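Local coordinates for protein carnitinyl-CoA dehydratase (Mycobacterium avium, PDB 3R0O) that probably catalyses the reversible dehydration of carnitinyl-CoA to crotonobetainyl-CoA, as a member of the enoyl-CoA hydratase/isomerase (crotonase) family, at residues 140-145 with 149-154; 157-162 with 170-175; 176-179 with 185-188. All blocks are in the same frame, centred on the assembly; numbering follows the deposited sequence.

Contact 1 (140-145 with 149-154); sequences FGLPEV and LIAGAG
Glu144 lays its side chain against the backbone of Ile150 and Ala151, so that a carboxylate-bearing chain makes much of this contact through its carbons. Glu144 CB packs 3.5 Å from Ile150 C, the carbonyl carbon. Next along the chain, Glu144 CG lies 3.6 Å from Ile150 O. CG stands beside the backbone N, and the bend at chi2 (85°) then folds the carboxylate back alongside Ala151, with Glu144 OE1 3.8 Å from Ala151 CB. Leu142 touches the same methyl group, its CD2 3.8 Å from Ala151 CB.

In the crotonase fold this part of the chain, where strand 139-141 runs out into a loop that returns before helix 155-162, has a likely functional reading. By analogy with other crotonases, Glu144 and Glu124 of helix 121-128, whose side chains touch, are probably the paired active-site glutamates. Ala151 also rests on Glu124, which accepts a hydrogen bond from Ala153 N. The turn is closed at its base by Leu149 N donating to Glu144 O over 3.2 Å, a bent bond (146° at the hydrogen) with the donor 41° out of the carbonyl plane. Gly154 then takes the N-cap of the following helix. At the subunit interface, Leu149 O accepts a hydrogen bond from Ser216 OG of the second subunit, while Val145 and Ile150 pack on Ser220 of that chain.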
# COMPACT_ATOMS: atom_id res chain seq x y z
N PHE A 140 15.12 -1.91 -12.93
CA PHE A 140 15.20 -2.11 -11.50
C PHE A 140 15.03 -3.60 -11.22
O PHE A 140 14.45 -4.34 -12.01
CB PHE A 140 14.12 -1.27 -10.80
CG PHE A 140 14.19 0.22 -11.15
CD1 PHE A 140 14.84 1.11 -10.31
CD2 PHE A 140 13.61 0.71 -12.33
CE1 PHE A 140 14.92 2.47 -10.62
CE2 PHE A 140 13.71 2.05 -12.67
CZ PHE A 140 14.35 2.94 -11.81
N GLY A 141 15.57 -4.04 -10.09
CA GLY A 141 15.37 -5.39 -9.65
C GLY A 141 16.22 -5.69 -8.42
O GLY A 141 17.08 -4.90 -8.04
N LEU A 142 15.94 -6.83 -7.81
CA LEU A 142 16.68 -7.32 -6.67
C LEU A 142 17.13 -8.76 -6.98
O LEU A 142 16.49 -9.72 -6.54
CB LEU A 142 15.79 -7.27 -5.42
CG LEU A 142 15.39 -5.84 -5.04
CD1 LEU A 142 14.43 -5.84 -3.89
CD2 LEU A 142 16.62 -5.01 -4.72
N PRO A 143 18.21 -8.90 -7.75
CA PRO A 143 18.62 -10.26 -8.18
C PRO A 143 19.45 -11.02 -7.14
O PRO A 143 20.03 -12.07 -7.47
CB PRO A 143 19.47 -9.98 -9.43
CG PRO A 143 20.18 -8.71 -9.05
CD PRO A 143 19.10 -7.87 -8.32
N GLU A 144 19.49 -10.52 -5.90
CA GLU A 144 20.26 -11.17 -4.82
C GLU A 144 19.94 -12.66 -4.59
O GLU A 144 20.85 -13.47 -4.31
CB GLU A 144 20.15 -10.39 -3.52
CG GLU A 144 21.01 -9.09 -3.51
CD GLU A 144 20.31 -7.85 -4.14
OE1 GLU A 144 19.22 -7.97 -4.74
OE2 GLU A 144 20.87 -6.74 -4.02
N VAL A 145 18.66 -13.03 -4.77
CA VAL A 145 18.25 -14.44 -4.62
C VAL A 145 18.89 -15.37 -5.64
O VAL A 145 19.00 -16.58 -5.39
CB VAL A 145 16.71 -14.64 -4.65
CG1 VAL A 145 16.08 -14.04 -3.40
CG2 VAL A 145 16.09 -14.05 -5.93
N LEU A 149 22.38 -14.63 -1.72
CA LEU A 149 22.21 -13.68 -0.60
C LEU A 149 20.77 -13.11 -0.59
O LEU A 149 19.86 -13.74 -1.16
CB LEU A 149 23.26 -12.57 -0.71
CG LEU A 149 24.68 -13.12 -0.89
CD1 LEU A 149 25.58 -12.22 -1.79
CD2 LEU A 149 25.31 -13.45 0.47
N ILE A 150 20.56 -11.95 0.05
CA ILE A 150 19.29 -11.21 -0.03
C ILE A 150 19.56 -9.70 -0.18
O ILE A 150 20.66 -9.22 0.10
CB ILE A 150 18.35 -11.44 1.20
CG1 ILE A 150 19.00 -10.94 2.49
CG2 ILE A 150 17.91 -12.90 1.35
CD1 ILE A 150 18.00 -10.92 3.68
N ALA A 151 18.55 -8.95 -0.59
CA ALA A 151 18.66 -7.50 -0.64
C ALA A 151 18.61 -6.97 0.79
O ALA A 151 17.52 -6.69 1.33
CB ALA A 151 17.55 -6.91 -1.51
N GLY A 152 19.79 -6.84 1.39
CA GLY A 152 19.94 -6.42 2.79
C GLY A 152 20.08 -4.93 3.07
O GLY A 152 20.29 -4.53 4.21
N ALA A 153 19.92 -4.08 2.06
CA ALA A 153 20.04 -2.63 2.29
C ALA A 153 18.66 -2.01 2.16
O ALA A 153 18.51 -0.91 1.61
CB ALA A 153 21.04 -1.98 1.31
N GLY A 154 17.66 -2.72 2.70
CA GLY A 154 16.29 -2.22 2.73
C GLY A 154 15.40 -2.71 1.61
O GLY A 154 14.19 -2.51 1.65

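Contact 2 (157-162 with 170-175); sequences FRIVEQ and ELVLTG
Two first torsions near 180° bring Ile159 and Val172 together: chi1 of -162° in Ile159 and 170° in Val172. In Ile159 this sets CG1 opposite the backbone N and leaves CG2 wedged between N and the carbonyl carbon; in Val172 it leaves CG2 beside the backbone N. Ile159 CG2 and Val172 CG2 then meet at 3.4 Å, tighter than usual van der Waals contact. They do not meet head-on, because the side chains slide past each other in opposite directions. The other branch of Ile159 is used as well, with Ile159 CG1 lying 4.2 Å from Leu171 CD2, so the isoleucine divides its two arms between successive residues of the facing helix.

The pair joins helix 155-162 to helix 165-174, consecutive helices linked by a very short turn, whose backbones come to 8.1 Å between Ile159 CA and Val172 CA. Ile159 also packs on Leu127 of helix 121-128, and Val172 on Ser220 of the second subunit, which places the junction between the chain's interior and the subunit interface. At the end of helix 165-174, Thr174 OG1 donates to Glu170 O at 2.8 Å, reaching that oxygen from the opposite face of the carbonyl plane to Thr174 N, so two donors grip one acceptor just before Gly175 leaves the helix with positive phi.

Across the contact itself the chemistry is wholly aliphatic and all three touching side chains are buried; the contact therefore rests on van der Waals packing and apolar burial, and the tight methyl pair limits how much closer the helices could come at this point.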
# COMPACT_ATOMS: atom_id res chain seq x y z
N PHE A 157 12.01 -5.21 2.31
CA PHE A 157 10.87 -4.66 3.01
C PHE A 157 10.36 -3.35 2.41
O PHE A 157 9.20 -2.98 2.63
CB PHE A 157 11.09 -4.58 4.54
CG PHE A 157 12.20 -3.65 4.98
CD1 PHE A 157 11.97 -2.29 5.11
CD2 PHE A 157 13.46 -4.17 5.32
CE1 PHE A 157 12.99 -1.43 5.56
CE2 PHE A 157 14.50 -3.33 5.76
CZ PHE A 157 14.26 -1.96 5.89
N ARG A 158 11.20 -2.64 1.64
CA ARG A 158 10.73 -1.41 1.01
C ARG A 158 10.00 -1.66 -0.31
O ARG A 158 8.99 -1.02 -0.57
CB ARG A 158 11.84 -0.36 0.85
CG ARG A 158 12.30 0.22 2.22
CD ARG A 158 13.49 1.19 2.08
NE ARG A 158 13.71 1.92 3.33
CZ ARG A 158 14.81 2.63 3.60
NH1 ARG A 158 15.81 2.64 2.73
NH2 ARG A 158 14.91 3.28 4.75
N ILE A 159 10.47 -2.61 -1.12
CA ILE A 159 9.76 -2.93 -2.36
C ILE A 159 8.30 -3.33 -2.13
O ILE A 159 7.45 -2.90 -2.91
CB ILE A 159 10.52 -3.96 -3.27
CG1 ILE A 159 9.98 -3.93 -4.71
CG2 ILE A 159 10.41 -5.39 -2.71
CD1 ILE A 159 10.33 -2.70 -5.50
N VAL A 160 7.99 -4.08 -1.06
CA VAL A 160 6.60 -4.51 -0.80
C VAL A 160 5.69 -3.33 -0.44
O VAL A 160 4.47 -3.44 -0.50
CB VAL A 160 6.48 -5.69 0.24
CG1 VAL A 160 7.15 -6.97 -0.27
CG2 VAL A 160 7.07 -5.34 1.59
N GLU A 161 6.30 -2.20 -0.08
CA GLU A 161 5.55 -1.02 0.24
C GLU A 161 5.37 -0.11 -0.95
O GLU A 161 4.47 0.72 -0.95
CB GLU A 161 6.29 -0.23 1.31
CG GLU A 161 6.34 -0.92 2.65
CD GLU A 161 6.93 -0.03 3.71
OE1 GLU A 161 7.95 0.64 3.39
OE2 GLU A 161 6.39 -0.01 4.84
N GLN A 162 6.24 -0.26 -1.96
CA GLN A 162 6.29 0.69 -3.06
C GLN A 162 5.74 0.15 -4.38
O GLN A 162 5.56 0.89 -5.34
CB GLN A 162 7.72 1.25 -3.19
CG GLN A 162 8.12 2.09 -1.95
CD GLN A 162 9.50 2.66 -2.05
OE1 GLN A 162 9.92 3.12 -3.12
NE2 GLN A 162 10.24 2.66 -0.93
N GLU A 170 6.67 -11.07 -6.53
CA GLU A 170 7.22 -11.67 -7.74
C GLU A 170 8.66 -11.18 -8.01
O GLU A 170 9.58 -11.96 -8.30
CB GLU A 170 6.31 -11.38 -8.94
CG GLU A 170 6.83 -11.96 -10.23
CD GLU A 170 5.91 -11.67 -11.43
OE1 GLU A 170 4.69 -11.41 -11.26
OE2 GLU A 170 6.44 -11.74 -12.55
N LEU A 171 8.85 -9.87 -7.86
CA LEU A 171 10.13 -9.27 -8.11
C LEU A 171 11.21 -9.82 -7.12
O LEU A 171 12.31 -10.17 -7.54
CB LEU A 171 10.02 -7.75 -8.03
CG LEU A 171 11.29 -6.94 -8.22
CD1 LEU A 171 10.95 -5.53 -8.82
CD2 LEU A 171 12.11 -6.84 -6.93
N VAL A 172 10.86 -9.89 -5.84
CA VAL A 172 11.76 -10.38 -4.78
C VAL A 172 12.09 -11.87 -4.90
O VAL A 172 13.26 -12.28 -4.78
CB VAL A 172 11.11 -10.18 -3.37
CG1 VAL A 172 11.91 -10.91 -2.32
CG2 VAL A 172 11.00 -8.72 -3.03
N LEU A 173 11.05 -12.68 -5.10
CA LEU A 173 11.18 -14.14 -5.11
C LEU A 173 11.82 -14.70 -6.40
O LEU A 173 12.58 -15.67 -6.32
CB LEU A 173 9.84 -14.82 -4.77
CG LEU A 173 9.19 -14.46 -3.41
CD1 LEU A 173 7.87 -15.16 -3.25
CD2 LEU A 173 10.10 -14.76 -2.22
N THR A 174 11.55 -14.08 -7.56
CA THR A 174 12.16 -14.55 -8.81
C THR A 174 13.49 -13.89 -9.06
O THR A 174 14.32 -14.44 -9.80
CB THR A 174 11.29 -14.28 -10.06
OG1 THR A 174 11.29 -12.86 -10.35
CG2 THR A 174 9.88 -14.82 -9.87
N GLY A 175 13.70 -12.71 -8.48
CA GLY A 175 14.93 -11.94 -8.72
C GLY A 175 15.01 -11.37 -10.13
O GLY A 175 16.09 -10.97 -10.58

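Contact 3 (176-179 with 185-188)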
# COMPACT_ATOMS: atom_id res chain seq x y z
N GLU A 176 13.86 -11.33 -10.82
CA GLU A 176 13.78 -10.83 -12.20
C GLU A 176 13.65 -9.29 -12.27
O GLU A 176 13.04 -8.68 -11.39
CB GLU A 176 12.61 -11.48 -12.94
CG GLU A 176 12.92 -12.88 -13.44
CD GLU A 176 11.67 -13.71 -13.67
OE1 GLU A 176 10.54 -13.14 -13.79
OE2 GLU A 176 11.80 -14.95 -13.71
N PRO A 177 14.20 -8.67 -13.34
CA PRO A 177 14.17 -7.20 -13.41
C PRO A 177 12.79 -6.62 -13.78
O PRO A 177 11.92 -7.35 -14.27
CB PRO A 177 15.23 -6.86 -14.48
CG PRO A 177 15.25 -8.06 -15.38
CD PRO A 177 15.01 -9.26 -14.44
N MET A 178 12.59 -5.33 -13.52
CA MET A 178 11.39 -4.61 -13.97
C MET A 178 11.86 -3.45 -14.87
O MET A 178 12.78 -2.72 -14.49
CB MET A 178 10.57 -4.06 -12.78
CG MET A 178 9.38 -3.18 -13.22
SD MET A 178 8.34 -2.69 -11.83
CE MET A 178 7.49 -4.27 -11.54
N THR A 179 11.26 -3.28 -16.05
CA THR A 179 11.66 -2.16 -16.91
C THR A 179 11.22 -0.81 -16.31
O THR A 179 10.28 -0.74 -15.49
CB THR A 179 11.02 -2.25 -18.29
OG1 THR A 179 9.61 -2.12 -18.14
CG2 THR A 179 11.37 -3.59 -19.02
N ARG A 185 4.43 2.70 -14.75
CA ARG A 185 3.05 2.24 -14.76
C ARG A 185 2.54 1.85 -13.35
O ARG A 185 1.39 2.11 -13.04
CB ARG A 185 2.87 1.06 -15.72
CG ARG A 185 1.48 0.49 -15.63
CD ARG A 185 1.10 -0.29 -16.84
NE ARG A 185 1.40 -1.71 -16.68
CZ ARG A 185 0.83 -2.54 -15.79
NH1 ARG A 185 -0.07 -2.13 -14.89
NH2 ARG A 185 1.20 -3.81 -15.80
N TRP A 186 3.40 1.26 -12.52
CA TRP A 186 3.00 0.85 -11.18
C TRP A 186 3.03 2.00 -10.15
O TRP A 186 2.54 1.84 -9.05
CB TRP A 186 3.84 -0.33 -10.70
CG TRP A 186 3.52 -1.63 -11.41
CD1 TRP A 186 4.38 -2.39 -12.14
CD2 TRP A 186 2.25 -2.31 -11.44
NE1 TRP A 186 3.72 -3.50 -12.65
CE2 TRP A 186 2.41 -3.47 -12.23
CE3 TRP A 186 0.98 -2.04 -10.89
CZ2 TRP A 186 1.34 -4.38 -12.48
CZ3 TRP A 186 -0.08 -2.94 -11.14
CH2 TRP A 186 0.11 -4.09 -11.92
N GLY A 187 3.59 3.14 -10.51
CA GLY A 187 3.82 4.21 -9.55
C GLY A 187 5.03 4.04 -8.63
O GLY A 187 5.12 4.69 -7.58
N LEU A 188 5.92 3.13 -9.00
CA LEU A 188 7.18 2.94 -8.29
C LEU A 188 8.17 4.09 -8.58
O LEU A 188 9.03 4.40 -7.76
CB LEU A 188 7.83 1.61 -8.70
CG LEU A 188 9.21 1.27 -8.10
CD1 LEU A 188 9.22 1.09 -6.57
CD2 LEU A 188 9.78 -0.00 -8.75
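The sulfur of Met178 approaches the indole of Trp186 obliquely, a Met-aromatic contact in which Met178 SD is 5.1 Å from the centroid of the five-membered ring and 74° off the ring normal. The methyl carbon comes nearer than the sulfur, with Met178 CE 3.7 Å from Trp186 CD1 and 4.0 Å from Trp186 NE1, so the pyrrole part of the indole receives the tip of the methionine. An extended chain brings it there: chi1 and chi2, both extended, carry the sulfur straight out from the strand, and only the last torsion, chi3 at -75°, turns the methyl group aside. The two side chains cross at about a right angle. Leu188 adds a looser apolar touch, its CD2 4.3 Å from Met178 SD.

One face of the indole of Trp186 meets its own neighbour Arg185, whose NH1 sits 3.5 Å above the ring plane and displaced toward the rim. Arg185 of the second subunit packs on Trp186 as well, and a bound 1,2-ethanediol, probably from the crystallisation liquor, is about 3 Å from the side chain.

The intervening helix 180-186 is closed at both ends by recognisable motifs. Thr179 is its N-cap, with OG1 bonded to Asp182 N, and Gly187 ends it in a Schellman motif whose positive phi suits glycine. Flanking the helix, Met178 on strand 178-179 packs on Ala183 of that helix and on Val167 of helix 165-174, which Trp186 also touches. Leu188 packs on Ile159 and Gln162 of helix 155-162, and Leu163 is a neighbour shared by Met178, Trp186 and Leu188.

Overall arrangement
The three contacts follow one another along the chain yet fold into a continuous block. Contact 1 carries Glu144, probably catalytic together with Glu124; contacts 2 and 3 lie at about 9 Å and 15 Å from it between centres. Contacts 1 and 2 meet where Val145 CG2 packs 3.5 Å from Val172 O. Contacts 2 and 3, about 10 Å apart between centres, pack together through Leu188, whose CD1 is 3.7 Å from Gln162 CB and 4.1 Å from Ile159 CD1. Contacts 1 and 3 are joined through neighbouring antiparallel strands by a probable hydrogen bond, Phe140 O to Met178 N at 2.6 Å. All three reach the second subunit.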